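Local coordinates for protein histidinol-phosphate aminotransferase (Clostridium acetobutylicum, PDB 3FTB) that probably transfers amino groups with pyridoxal 5'-phosphate as cofactor, as a histidinol-phosphate aminotransferase, at residues Leu269-Ile272 / Lys273-Lys277; Lys165-His168 / Val169-Ala173; Lys237-Ala240 / Lys241-Pro244; Phe250-Met253 / Ala254-Cys258; Glu112-Ala115 / Lys116-Gly119. One frame throughout, in Å; residues are numbered along the deposited sequence.

All five contacts are local, between neighbouring turns of chain, so none closes a long loop, and in series along the chain they neither nest nor cross. First comes contact 5, ending helix 110-117 between strands 100-105 and 121-126. Contact 2 follows in helix 163-176, which joins strands 147-151 and 179-183 of the same mixed sheet. Contact 3 leads from helix 232-239 into a loop; contact 4 lies on the next helix, 249-257; contact 1 lies on the one after, 262-285, just before strand 289-293. Contacts 3 and 5 come closest, about 6 Å between nearest atoms, while contacts 1 and 3, with centres about 38 Å apart, lie on opposite sides of the chain's centre.

Contact 1 (Leu269-Ile272 / Lys273-Lys277); sequences LLWI and KKERK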
loop_
_atom_site.group_PDB
_atom_site.type_symbol
_atom_site.label_atom_id
_atom_site.label_comp_id
_atom_site.label_asym_id
_atom_site.label_seq_id
_atom_site.Cartn_x
_atom_site.Cartn_y
_atom_site.Cartn_z
ATOM N N LEU A 269 28.694 -2.330 1.553
ATOM C CA LEU A 269 29.494 -3.557 1.579
ATOM C C LEU A 269 30.792 -3.346 2.359
ATOM O O LEU A 269 31.210 -4.198 3.144
ATOM C CB LEU A 269 29.815 -4.022 0.157
ATOM C CG LEU A 269 28.877 -5.065 -0.458
ATOM C CD1 LEU A 269 27.597 -5.219 0.350
ATOM C CD2 LEU A 269 28.573 -4.735 -1.915
ATOM N N LEU A 270 31.422 -2.200 2.127
ATOM C CA LEU A 270 32.637 -1.823 2.828
ATOM C C LEU A 270 32.389 -1.935 4.334
ATOM O O LEU A 270 33.275 -2.301 5.118
ATOM C CB LEU A 270 33.008 -0.386 2.456
ATOM C CG LEU A 270 34.424 -0.126 1.945
ATOM C CD1 LEU A 270 34.834 1.307 2.245
ATOM C CD2 LEU A 270 35.419 -1.114 2.543
ATOM N N TRP A 271 31.161 -1.627 4.729
ATOM C CA TRP A 271 30.802 -1.643 6.132
ATOM C C TRP A 271 30.745 -3.068 6.687
ATOM O O TRP A 271 31.658 -3.473 7.402
ATOM C CB TRP A 271 29.502 -0.859 6.365
ATOM C CG TRP A 271 28.764 -1.281 7.578
ATOM C CD1 TRP A 271 29.236 -1.321 8.857
ATOM C CD2 TRP A 271 27.408 -1.726 7.636
ATOM N NE1 TRP A 271 28.259 -1.772 9.707
ATOM C CE2 TRP A 271 27.126 -2.028 8.984
ATOM C CE3 TRP A 271 26.405 -1.903 6.679
ATOM C CZ2 TRP A 271 25.883 -2.498 9.398
ATOM C CZ3 TRP A 271 25.167 -2.369 7.095
ATOM C CH2 TRP A 271 24.920 -2.666 8.439
ATOM N N ILE A 272 29.711 -3.838 6.339
ATOM C CA ILE A 272 29.509 -5.158 6.963
ATOM C C ILE A 272 30.606 -6.168 6.727
ATOM O O ILE A 272 30.778 -7.068 7.534
ATOM C CB ILE A 272 28.189 -5.864 6.558
ATOM C CG1 ILE A 272 27.747 -5.420 5.165
ATOM C CG2 ILE A 272 27.125 -5.727 7.661
ATOM C CD1 ILE A 272 28.548 -6.052 4.042
ATOM N N LYS A 273 31.316 -6.058 5.610
ATOM C CA LYS A 273 32.417 -6.977 5.361
ATOM C C LYS A 273 33.361 -6.961 6.564
ATOM O O LYS A 273 33.556 -7.980 7.225
ATOM C CB LYS A 273 33.143 -6.626 4.061
ATOM C CG LYS A 273 32.336 -6.949 2.802
ATOM C CD LYS A 273 33.180 -6.781 1.544
ATOM C CE LYS A 273 32.375 -7.046 0.277
ATOM N NZ LYS A 273 31.860 -8.440 0.192
ATOM N N LYS A 274 33.905 -5.783 6.856
ATOM C CA LYS A 274 34.746 -5.565 8.026
ATOM C C LYS A 274 33.998 -5.741 9.340
ATOM O O LYS A 274 34.296 -6.639 10.126
ATOM C CB LYS A 274 35.326 -4.151 8.004
ATOM C CG LYS A 274 36.370 -3.902 6.937
ATOM C CD LYS A 274 37.224 -2.700 7.309
ATOM C CE LYS A 274 37.942 -2.127 6.094
ATOM N NZ LYS A 274 37.026 -1.372 5.190
ATOM N N GLU A 275 33.040 -4.854 9.579
ATOM C CA GLU A 275 32.337 -4.815 10.852
ATOM C C GLU A 275 31.751 -6.173 11.250
ATOM O O GLU A 275 31.898 -6.607 12.397
ATOM C CB GLU A 275 31.271 -3.713 10.854
ATOM C CG GLU A 275 30.723 -3.386 12.235
ATOM C CD GLU A 275 31.820 -3.171 13.279
ATOM O OE1 GLU A 275 32.944 -2.793 12.886
ATOM O OE2 GLU A 275 31.559 -3.372 14.490
ATOM N N ARG A 276 31.109 -6.860 10.310
ATOM C CA ARG A 276 30.530 -8.160 10.637
ATOM C C ARG A 276 31.611 -9.087 11.164
ATOM O O ARG A 276 31.399 -9.807 12.132
ATOM C CB ARG A 276 29.824 -8.805 9.440
ATOM C CG ARG A 276 29.185 -10.163 9.766
ATOM C CD ARG A 276 28.437 -10.762 8.577
ATOM N NE ARG A 276 29.206 -10.659 7.339
ATOM C CZ ARG A 276 28.731 -10.157 6.200
ATOM N NH1 ARG A 276 27.473 -9.738 6.131
ATOM N NH2 ARG A 276 29.512 -10.078 5.127
ATOM N N LYS A 277 32.773 -9.057 10.518
ATOM C CA LYS A 277 33.887 -9.926 10.886
ATOM C C LYS A 277 34.409 -9.623 12.288
ATOM O O LYS A 277 34.708 -10.539 13.054
ATOM C CB LYS A 277 35.022 -9.817 9.859
ATOM C CG LYS A 277 36.096 -10.883 9.997
ATOM C CD LYS A 277 37.149 -10.747 8.909
ATOM C CE LYS A 277 38.337 -11.665 9.176
ATOM N NZ LYS A 277 39.046 -11.313 10.440
#
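W271 and E275, one turn apart in helix 262-285, meet where the indole's pyrrole side passes the aliphatic stem of the glutamate: W271 CD1 is 3.7 Å from E275 CB. The two side chains run at a slant to each other, yet the indole and carboxylate planes are only 3° apart. Each polar end has a partner outside the two segments: W271 NE1 donates to K342 O, while E275 OE2 takes a salt bridge from R278 and a hydrogen bond from N347. A tryptophan suits a buried place that offers a large apolar wall and one carbonyl for its N-H. Beside it, R276 NH1 passes 4.0 Å from I272 CB; the guanidinium touches the isoleucine at this one atom and donates an N-H to A297 O. On the exposed side, K273 CE lies 4.0 Å from L269 CB: the lysine methylenes run across the leucine, and a bend at chi4 (-62°) turns the amine aside. The backbone bond E275 N to W271 O, 2.9 Å, holds this turn. Around the buried face, W271 packs on the loop residues P37, L38 and F189 and R276 on I341, also in a loop, while N347 anchors E275 to helix 344-359.

Contact 2 (Lys165-His168 / Val169-Ala173); sequences KFIH and VLKLA
F166 O receives the N-H of L170 at 2.8 Å, with an N-H...O angle of 159°, and a weak second bond from V169 N, while K171 N to I167 O continues the regular helical pattern. This is helix 163-176 of a beta-alpha-beta unit, the connection between parallel strands 147-151 and 179-183. F166 carries the buried side. With its CG opposite the backbone N (chi1 -156°), the ring is laid along the helix toward the following turn, where V169 sits on it: V169 CB is 4.0 Å from the centroid of the F166 ring and 5° off the normal, a CH-pi contact over the middle of one face. L170 meets the same ring obliquely, its CD2 3.6 Å from F166 CE2. A flat aromatic suits this place because it can serve two branched neighbours at once, and beyond them F166 and L170 both touch I180 on strand 179-183, while V169 turns to I138 of helix 135-141. Nearer the surface, I167 CD1 comes within 4.2 Å of L170 CD1. K171, one turn after I167, is long enough to bring its amine to Y204 OH, and on the way K171 NZ passes I167 CG2 at 4.0 Å.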
loop_
_atom_site.group_PDB
_atom_site.type_symbol
_atom_site.label_atom_id
_atom_site.label_comp_id
_atom_site.label_asym_id
_atom_site.label_seq_id
_atom_site.Cartn_x
_atom_site.Cartn_y
_atom_site.Cartn_z
ATOM N N LYS A 165 23.849 -27.830 -3.334
ATOM C CA LYS A 165 22.940 -28.804 -2.715
ATOM C C LYS A 165 21.469 -28.565 -3.055
ATOM O O LYS A 165 20.684 -29.510 -3.168
ATOM C CB LYS A 165 23.083 -28.790 -1.191
ATOM C CG LYS A 165 24.500 -28.863 -0.674
ATOM C CD LYS A 165 24.518 -29.356 0.769
ATOM C CE LYS A 165 25.911 -29.793 1.192
ATOM N NZ LYS A 165 25.876 -30.596 2.450
ATOM N N PHE A 166 21.096 -27.294 -3.185
ATOM C CA PHE A 166 19.706 -26.917 -3.415
ATOM C C PHE A 166 19.298 -27.152 -4.870
ATOM O O PHE A 166 18.101 -27.236 -5.171
ATOM C CB PHE A 166 19.499 -25.445 -3.036
ATOM C CG PHE A 166 18.075 -25.088 -2.669
ATOM C CD1 PHE A 166 17.550 -25.427 -1.425
ATOM C CD2 PHE A 166 17.275 -24.374 -3.552
ATOM C CE1 PHE A 166 16.241 -25.083 -1.080
ATOM C CE2 PHE A 166 15.974 -24.025 -3.210
ATOM C CZ PHE A 166 15.461 -24.384 -1.971
ATOM N N ILE A 167 20.281 -27.260 -5.768
ATOM C CA ILE A 167 19.976 -27.469 -7.181
ATOM C C ILE A 167 19.172 -28.749 -7.375
ATOM O O ILE A 167 18.349 -28.847 -8.286
ATOM C CB ILE A 167 21.242 -27.489 -8.075
ATOM C CG1 ILE A 167 22.027 -26.175 -7.933
ATOM C CG2 ILE A 167 20.867 -27.728 -9.544
ATOM C CD1 ILE A 167 21.167 -24.903 -7.971
ATOM N N HIS A 168 19.401 -29.726 -6.508
ATOM C CA HIS A 168 18.601 -30.945 -6.531
ATOM C C HIS A 168 17.162 -30.646 -6.152
ATOM O O HIS A 168 16.235 -31.248 -6.688
ATOM C CB HIS A 168 19.212 -31.996 -5.617
ATOM C CG HIS A 168 20.663 -32.231 -5.887
ATOM N ND1 HIS A 168 21.106 -33.085 -6.872
ATOM C CD2 HIS A 168 21.774 -31.690 -5.329
ATOM C CE1 HIS A 168 22.428 -33.079 -6.897
ATOM N NE2 HIS A 168 22.857 -32.239 -5.971
ATOM N N VAL A 169 16.973 -29.697 -5.240
ATOM C CA VAL A 169 15.625 -29.240 -4.914
ATOM C C VAL A 169 15.028 -28.485 -6.107
ATOM O O VAL A 169 13.890 -28.726 -6.504
ATOM C CB VAL A 169 15.594 -28.345 -3.636
ATOM C CG1 VAL A 169 14.159 -28.065 -3.200
ATOM C CG2 VAL A 169 16.334 -28.994 -2.519
ATOM N N LEU A 170 15.808 -27.578 -6.689
ATOM C CA LEU A 170 15.339 -26.784 -7.807
ATOM C C LEU A 170 14.936 -27.675 -8.977
ATOM O O LEU A 170 13.860 -27.508 -9.553
ATOM C CB LEU A 170 16.401 -25.778 -8.244
ATOM C CG LEU A 170 16.599 -24.576 -7.322
ATOM C CD1 LEU A 170 17.245 -23.441 -8.090
ATOM C CD2 LEU A 170 15.279 -24.120 -6.711
ATOM N N LYS A 171 15.800 -28.627 -9.320
ATOM C CA LYS A 171 15.527 -29.553 -10.420
ATOM C C LYS A 171 14.296 -30.421 -10.198
ATOM O O LYS A 171 13.644 -30.791 -11.154
ATOM C CB LYS A 171 16.738 -30.444 -10.706
ATOM C CG LYS A 171 17.768 -29.830 -11.641
ATOM C CD LYS A 171 19.052 -30.662 -11.681
ATOM C CE LYS A 171 19.976 -30.196 -12.796
ATOM N NZ LYS A 171 19.677 -28.792 -13.205
ATOM N N LEU A 172 13.991 -30.764 -8.943
ATOM C CA LEU A 172 12.772 -31.517 -8.622
ATOM C C LEU A 172 11.527 -30.632 -8.635
ATOM O O LEU A 172 10.480 -31.028 -9.158
ATOM C CB LEU A 172 12.875 -32.199 -7.256
ATOM C CG LEU A 172 13.699 -33.476 -7.081
ATOM C CD1 LEU A 172 13.573 -33.960 -5.647
ATOM C CD2 LEU A 172 13.258 -34.563 -8.052
ATOM N N ALA A 173 11.631 -29.447 -8.037
ATOM C CA ALA A 173 10.518 -28.491 -8.055
ATOM C C ALA A 173 10.068 -28.215 -9.487
ATOM O O ALA A 173 8.909 -28.415 -9.823
ATOM C CB ALA A 173 10.901 -27.190 -7.357
#

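Contact 3 (Lys237-Ala240 / Lys241-Pro244); sequences KIKA and KQNP
I238 O and Q242 form the compact part of this turn, where helix 232-239 gives way to a loop. Q242 CG lies against the carbonyl oxygen, 3.2 Å from I238 O; a chi1 of -61° places that methylene opposite its own carbonyl carbon and back against the helix. The same oxygen draws weak bonds from K241 N at 3.2 Å and from Q242 N. A firmer bond joins Q242 N to K239 O at 2.9 Å, although the donor stands 62° out of the carbonyl plane, consistent with a tight turn. Underneath, I238, K241 and Q242 all pack on L93 of helix 87-95. K241 CG touches K237 O at 3.2 Å, and the extended chain runs on past L97; lysine suits this place by pairing an apolar stem with an amine that is held by S96 OG. Outward the contact is looser, with K237 and A240 both exposed. The carbonyls of K241 and Q242 both accept from the amine of K117 of the second subunit. A cation placed by carbonyls at the close of a helix probably gains from their partial negative charge, which would make this turn a small polar anchor between subunits.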
loop_
_atom_site.group_PDB
_atom_site.type_symbol
_atom_site.label_atom_id
_atom_site.label_comp_id
_atom_site.label_asym_id
_atom_site.label_seq_id
_atom_site.Cartn_x
_atom_site.Cartn_y
_atom_site.Cartn_z
ATOM N N LYS A 237 -1.297 -13.716 -11.628
ATOM C CA LYS A 237 -2.202 -14.129 -10.560
ATOM C C LYS A 237 -2.085 -13.250 -9.300
ATOM O O LYS A 237 -3.073 -12.998 -8.596
ATOM C CB LYS A 237 -1.950 -15.597 -10.205
ATOM C CG LYS A 237 -2.249 -16.586 -11.318
ATOM C CD LYS A 237 -1.776 -17.983 -10.924
ATOM C CE LYS A 237 -2.141 -19.031 -11.961
ATOM N NZ LYS A 237 -1.687 -20.380 -11.549
ATOM N N ILE A 238 -0.868 -12.796 -9.013
ATOM C CA ILE A 238 -0.628 -11.934 -7.872
ATOM C C ILE A 238 -1.125 -10.523 -8.149
ATOM O O ILE A 238 -1.645 -9.857 -7.250
ATOM C CB ILE A 238 0.858 -11.910 -7.482
ATOM C CG1 ILE A 238 1.275 -13.283 -6.952
ATOM C CG2 ILE A 238 1.089 -10.846 -6.439
ATOM C CD1 ILE A 238 2.757 -13.484 -6.890
ATOM N N LYS A 239 -0.972 -10.080 -9.395
ATOM C CA LYS A 239 -1.454 -8.769 -9.822
ATOM C C LYS A 239 -2.968 -8.771 -9.777
ATOM O O LYS A 239 -3.594 -7.828 -9.290
ATOM C CB LYS A 239 -0.959 -8.449 -11.227
ATOM C CG LYS A 239 -0.602 -6.986 -11.468
ATOM C CD LYS A 239 0.444 -6.888 -12.574
ATOM C CE LYS A 239 1.700 -7.702 -12.218
ATOM N NZ LYS A 239 2.567 -8.012 -13.393
ATOM N N ALA A 240 -3.553 -9.860 -10.261
ATOM C CA ALA A 240 -5.002 -10.053 -10.223
ATOM C C ALA A 240 -5.574 -9.880 -8.815
ATOM O O ALA A 240 -6.742 -9.545 -8.645
ATOM C CB ALA A 240 -5.356 -11.428 -10.762
ATOM N N LYS A 241 -4.742 -10.107 -7.804
ATOM C CA LYS A 241 -5.183 -9.986 -6.424
ATOM C C LYS A 241 -5.032 -8.559 -5.891
ATOM O O LYS A 241 -5.801 -8.122 -5.030
ATOM C CB LYS A 241 -4.426 -10.981 -5.535
ATOM C CG LYS A 241 -4.668 -12.436 -5.906
ATOM C CD LYS A 241 -4.271 -13.376 -4.781
ATOM C CE LYS A 241 -4.885 -14.747 -4.988
ATOM N NZ LYS A 241 -4.704 -15.649 -3.818
ATOM N N GLN A 242 -4.052 -7.831 -6.415
ATOM C CA GLN A 242 -3.701 -6.524 -5.863
ATOM C C GLN A 242 -4.641 -5.387 -6.254
ATOM O O GLN A 242 -5.681 -5.592 -6.882
ATOM C CB GLN A 242 -2.280 -6.143 -6.267
ATOM C CG GLN A 242 -1.225 -7.103 -5.771
ATOM C CD GLN A 242 0.166 -6.660 -6.153
ATOM O OE1 GLN A 242 0.839 -5.983 -5.379
ATOM N NE2 GLN A 242 0.598 -7.021 -7.361
ATOM N N ASN A 243 -4.243 -4.179 -5.872
ATOM C CA ASN A 243 -4.959 -2.974 -6.244
ATOM C C ASN A 243 -4.055 -2.047 -7.057
ATOM O O ASN A 243 -2.912 -1.788 -6.671
ATOM C CB ASN A 243 -5.457 -2.266 -4.989
ATOM C CG ASN A 243 -6.641 -1.376 -5.258
ATOM O OD1 ASN A 243 -6.573 -0.163 -5.068
ATOM N ND2 ASN A 243 -7.739 -1.972 -5.711
ATOM N N PRO A 244 -4.558 -1.560 -8.197
ATOM C CA PRO A 244 -3.818 -0.625 -9.051
ATOM C C PRO A 244 -3.329 0.580 -8.248
ATOM O O PRO A 244 -3.908 0.906 -7.213
ATOM C CB PRO A 244 -4.858 -0.202 -10.079
ATOM C CG PRO A 244 -5.784 -1.384 -10.158
ATOM C CD PRO A 244 -5.872 -1.908 -8.759
#

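Contact 4 (Phe250-Met253 / Ala254-Cys258); sequences FAEM and AAINC
F250 O opens the series, accepting from A254 N at 2.7 Å, while the F250 ring leaves the helix to stack on F250 of the second subunit, a large aromatic well suited to a symmetric meeting of two chains. A251 follows with a nearly straight bond, A255 N to A251 O at 3.0 Å and 177°. At E252 the extended side chain runs beside I256 and in the same direction, E252 CG resting 3.7 Å from I256 CD1, so that the acid lends its methylenes to an apolar neighbour. The carbonyl of M253 is gripped twice by one residue: N257 ND2 donates to M253 O at 2.6 Å, and N257 N reaches M253 O at 3.1 Å. Asparagine is short enough to fold back over its own turn in this way, and the double grip occupies a buried carbonyl. The M253 side chain, bent twice, at chi2 (-88°) and again at chi3, crosses the N257 side chain at about a right angle, M253 CG lying 3.2 Å from N257 ND2. Helix 249-257 packs on three helices: M253 and A254 on F44 of 42-45, M253 and N257 on E50 of 48-53, and E252 and A255 on L66 of 64-74.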
loop_
_atom_site.group_PDB
_atom_site.type_symbol
_atom_site.label_atom_id
_atom_site.label_comp_id
_atom_site.label_asym_id
_atom_site.label_seq_id
_atom_site.Cartn_x
_atom_site.Cartn_y
_atom_site.Cartn_z
ATOM N N PHE A 250 6.894 8.390 -3.938
ATOM C CA PHE A 250 8.246 8.450 -3.374
ATOM C C PHE A 250 8.912 7.079 -3.452
ATOM O O PHE A 250 10.084 6.956 -3.827
ATOM C CB PHE A 250 8.209 8.950 -1.929
ATOM C CG PHE A 250 7.754 10.375 -1.797
ATOM C CD1 PHE A 250 8.614 11.422 -2.097
ATOM C CD2 PHE A 250 6.463 10.673 -1.375
ATOM C CE1 PHE A 250 8.190 12.736 -1.974
ATOM C CE2 PHE A 250 6.041 11.986 -1.257
ATOM C CZ PHE A 250 6.906 13.017 -1.561
ATOM N N ALA A 251 8.148 6.051 -3.096
ATOM C CA ALA A 251 8.598 4.677 -3.238
ATOM C C ALA A 251 9.084 4.479 -4.662
ATOM O O ALA A 251 10.188 3.985 -4.887
ATOM C CB ALA A 251 7.462 3.712 -2.924
ATOM N N GLU A 252 8.258 4.880 -5.624
ATOM C CA GLU A 252 8.626 4.805 -7.032
ATOM C C GLU A 252 9.914 5.569 -7.302
ATOM O O GLU A 252 10.801 5.068 -7.994
ATOM C CB GLU A 252 7.500 5.356 -7.899
ATOM C CG GLU A 252 7.740 5.258 -9.376
ATOM C CD GLU A 252 6.597 5.851 -10.174
ATOM O OE1 GLU A 252 6.123 6.948 -9.809
ATOM O OE2 GLU A 252 6.169 5.222 -11.164
ATOM N N MET A 253 10.015 6.778 -6.746
ATOM C CA MET A 253 11.204 7.604 -6.941
ATOM C C MET A 253 12.461 6.939 -6.390
ATOM O O MET A 253 13.534 7.038 -6.990
ATOM C CB MET A 253 11.030 8.998 -6.331
ATOM C CG MET A 253 12.248 9.894 -6.549
ATOM S SD MET A 253 13.523 9.757 -5.269
ATOM C CE MET A 253 12.762 10.822 -4.039
ATOM N N ALA A 254 12.330 6.262 -5.249
ATOM C CA ALA A 254 13.462 5.560 -4.654
ATOM C C ALA A 254 13.916 4.400 -5.522
ATOM O O ALA A 254 15.086 4.301 -5.869
ATOM C CB ALA A 254 13.130 5.074 -3.249
ATOM N N ALA A 255 12.982 3.521 -5.865
ATOM C CA ALA A 255 13.274 2.373 -6.727
ATOM C C ALA A 255 13.891 2.769 -8.064
ATOM O O ALA A 255 14.587 1.983 -8.695
ATOM C CB ALA A 255 12.008 1.559 -6.970
ATOM N N ILE A 256 13.628 3.992 -8.500
ATOM C CA ILE A 256 14.100 4.446 -9.802
ATOM C C ILE A 256 15.501 5.073 -9.718
ATOM O O ILE A 256 16.314 4.928 -10.637
ATOM C CB ILE A 256 13.045 5.377 -10.492
ATOM C CG1 ILE A 256 11.903 4.517 -11.068
ATOM C CG2 ILE A 256 13.701 6.250 -11.554
ATOM C CD1 ILE A 256 10.706 5.269 -11.661
ATOM N N ASN A 257 15.791 5.712 -8.586
ATOM C CA ASN A 257 17.023 6.474 -8.410
ATOM C C ASN A 257 18.058 5.836 -7.472
ATOM O O ASN A 257 19.251 6.131 -7.552
ATOM C CB ASN A 257 16.675 7.886 -7.928
ATOM C CG ASN A 257 15.807 8.641 -8.928
ATOM O OD1 ASN A 257 16.272 9.033 -9.992
ATOM N ND2 ASN A 257 14.543 8.843 -8.588
ATOM N N CYS A 258 17.598 4.950 -6.598
ATOM C CA CYS A 258 18.449 4.411 -5.545
ATOM C C CYS A 258 19.086 3.076 -5.880
ATOM O O CYS A 258 20.118 2.739 -5.321
ATOM C CB CYS A 258 17.693 4.343 -4.213
ATOM S SG CYS A 258 17.214 5.990 -3.654
#

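Contact 5 (Glu112-Ala115 / Lys116-Gly119); sequences EINA and KKHG
A Schellman motif ends helix 110-117, with A115 and K116 supplying the carbonyls that the departing chain turns back to. V120 N bonds to A115 O, and inside that loop G119 N bonds to K116 O at 3.2 Å. G119 takes a positive phi of 67°, which glycine adopts with little strain, and this lets the chain reverse. One residue earlier, H118 N also donates to A115 O, at 2.9 Å, but from well above the carbonyl plane; H118 is the first residue to leave helical phi/psi. The turns before it are ordinary: K116 N to E112 O measures 3.0 Å and K117 N to I113 O 2.9 Å.

Among the side chains, E112 and K116 form an i to i+4 pair. E112 is extended, whereas K116 bends sharply beyond CG (chi3 -75°), which swings its amine back toward the acid; even so, E112 OE2 to K116 NZ is 3.9 Å, a long salt bridge. On another side N114 and K117 lie side by side. K117, extended, sends its amine to E92 and also reaches the second subunit; the E92 carboxylate accepts from H118 NE2 too. The imidazole is presented edge-on to the preceding turn, with H118 CD2 3.4 Å from N114 O. One acid thus ties two basic residues to helix 87-95, and would probably favour a positively charged histidine. A small A115 suits the inner face, against V122. A Schellman motif with glycine at C-prime is a common way to end a helix; here it leads into strand 121-126 of a beta-alpha-beta unit.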
loop_
_atom_site.group_PDB
_atom_site.type_symbol
_atom_site.label_atom_id
_atom_site.label_comp_id
_atom_site.label_asym_id
_atom_site.label_seq_id
_atom_site.Cartn_x
_atom_site.Cartn_y
_atom_site.Cartn_z
ATOM N N GLU A 112 4.565 -18.179 8.380
ATOM C CA GLU A 112 3.474 -18.960 8.979
ATOM C C GLU A 112 2.242 -18.138 9.373
ATOM O O GLU A 112 1.105 -18.625 9.303
ATOM C CB GLU A 112 3.973 -19.723 10.209
ATOM C CG GLU A 112 2.882 -20.537 10.897
ATOM C CD GLU A 112 3.300 -21.084 12.245
ATOM O OE1 GLU A 112 4.402 -20.729 12.717
ATOM O OE2 GLU A 112 2.521 -21.868 12.833
ATOM N N ILE A 113 2.470 -16.909 9.822
ATOM C CA ILE A 113 1.379 -15.996 10.118
ATOM C C ILE A 113 0.469 -15.913 8.901
ATOM O O ILE A 113 -0.733 -16.159 8.986
ATOM C CB ILE A 113 1.901 -14.581 10.370
ATOM C CG1 ILE A 113 2.767 -14.541 11.626
ATOM C CG2 ILE A 113 0.737 -13.591 10.460
ATOM C CD1 ILE A 113 3.496 -13.213 11.806
ATOM N N ASN A 114 1.064 -15.563 7.765
ATOM C CA ASN A 114 0.313 -15.367 6.525
ATOM C C ASN A 114 -0.347 -16.632 6.017
ATOM O O ASN A 114 -1.487 -16.603 5.558
ATOM C CB ASN A 114 1.201 -14.754 5.449
ATOM C CG ASN A 114 1.430 -13.279 5.675
ATOM O OD1 ASN A 114 2.552 -12.796 5.598
ATOM N ND2 ASN A 114 0.359 -12.553 5.977
ATOM N N ALA A 115 0.373 -17.743 6.103
ATOM C CA ALA A 115 -0.192 -19.042 5.776
ATOM C C ALA A 115 -1.521 -19.244 6.495
ATOM O O ALA A 115 -2.551 -19.437 5.849
ATOM C CB ALA A 115 0.794 -20.172 6.120
ATOM N N LYS A 116 -1.489 -19.201 7.827
ATOM C CA LYS A 116 -2.712 -19.277 8.629
ATOM C C LYS A 116 -3.725 -18.225 8.178
ATOM O O LYS A 116 -4.915 -18.508 8.073
ATOM C CB LYS A 116 -2.405 -19.137 10.128
ATOM C CG LYS A 116 -1.479 -20.230 10.675
ATOM C CD LYS A 116 -1.687 -20.522 12.176
ATOM C CE LYS A 116 -1.092 -19.441 13.061
ATOM N NZ LYS A 116 -0.583 -19.973 14.360
ATOM N N LYS A 117 -3.243 -17.017 7.887
ATOM C CA LYS A 117 -4.092 -15.921 7.420
ATOM C C LYS A 117 -4.874 -16.250 6.145
ATOM O O LYS A 117 -5.902 -15.629 5.855
ATOM C CB LYS A 117 -3.259 -14.653 7.200
ATOM C CG LYS A 117 -4.036 -13.509 6.572
ATOM C CD LYS A 117 -3.291 -12.183 6.640
ATOM C CE LYS A 117 -4.039 -11.099 5.871
ATOM N NZ LYS A 117 -3.571 -9.726 6.215
ATOM N N HIS A 118 -4.383 -17.217 5.379
ATOM C CA HIS A 118 -5.004 -17.564 4.103
ATOM C C HIS A 118 -5.390 -19.038 4.006
ATOM O O HIS A 118 -5.643 -19.542 2.922
ATOM C CB HIS A 118 -4.098 -17.160 2.931
ATOM C CG HIS A 118 -3.999 -15.677 2.733
ATOM N ND1 HIS A 118 -4.926 -14.958 2.006
ATOM C CD2 HIS A 118 -3.092 -14.777 3.183
ATOM C CE1 HIS A 118 -4.591 -13.679 2.013
ATOM N NE2 HIS A 118 -3.485 -13.541 2.721
ATOM N N GLY A 119 -5.434 -19.723 5.143
ATOM C CA GLY A 119 -5.842 -21.119 5.180
ATOM C C GLY A 119 -4.920 -22.120 4.498
ATOM O O GLY A 119 -5.359 -23.201 4.095
#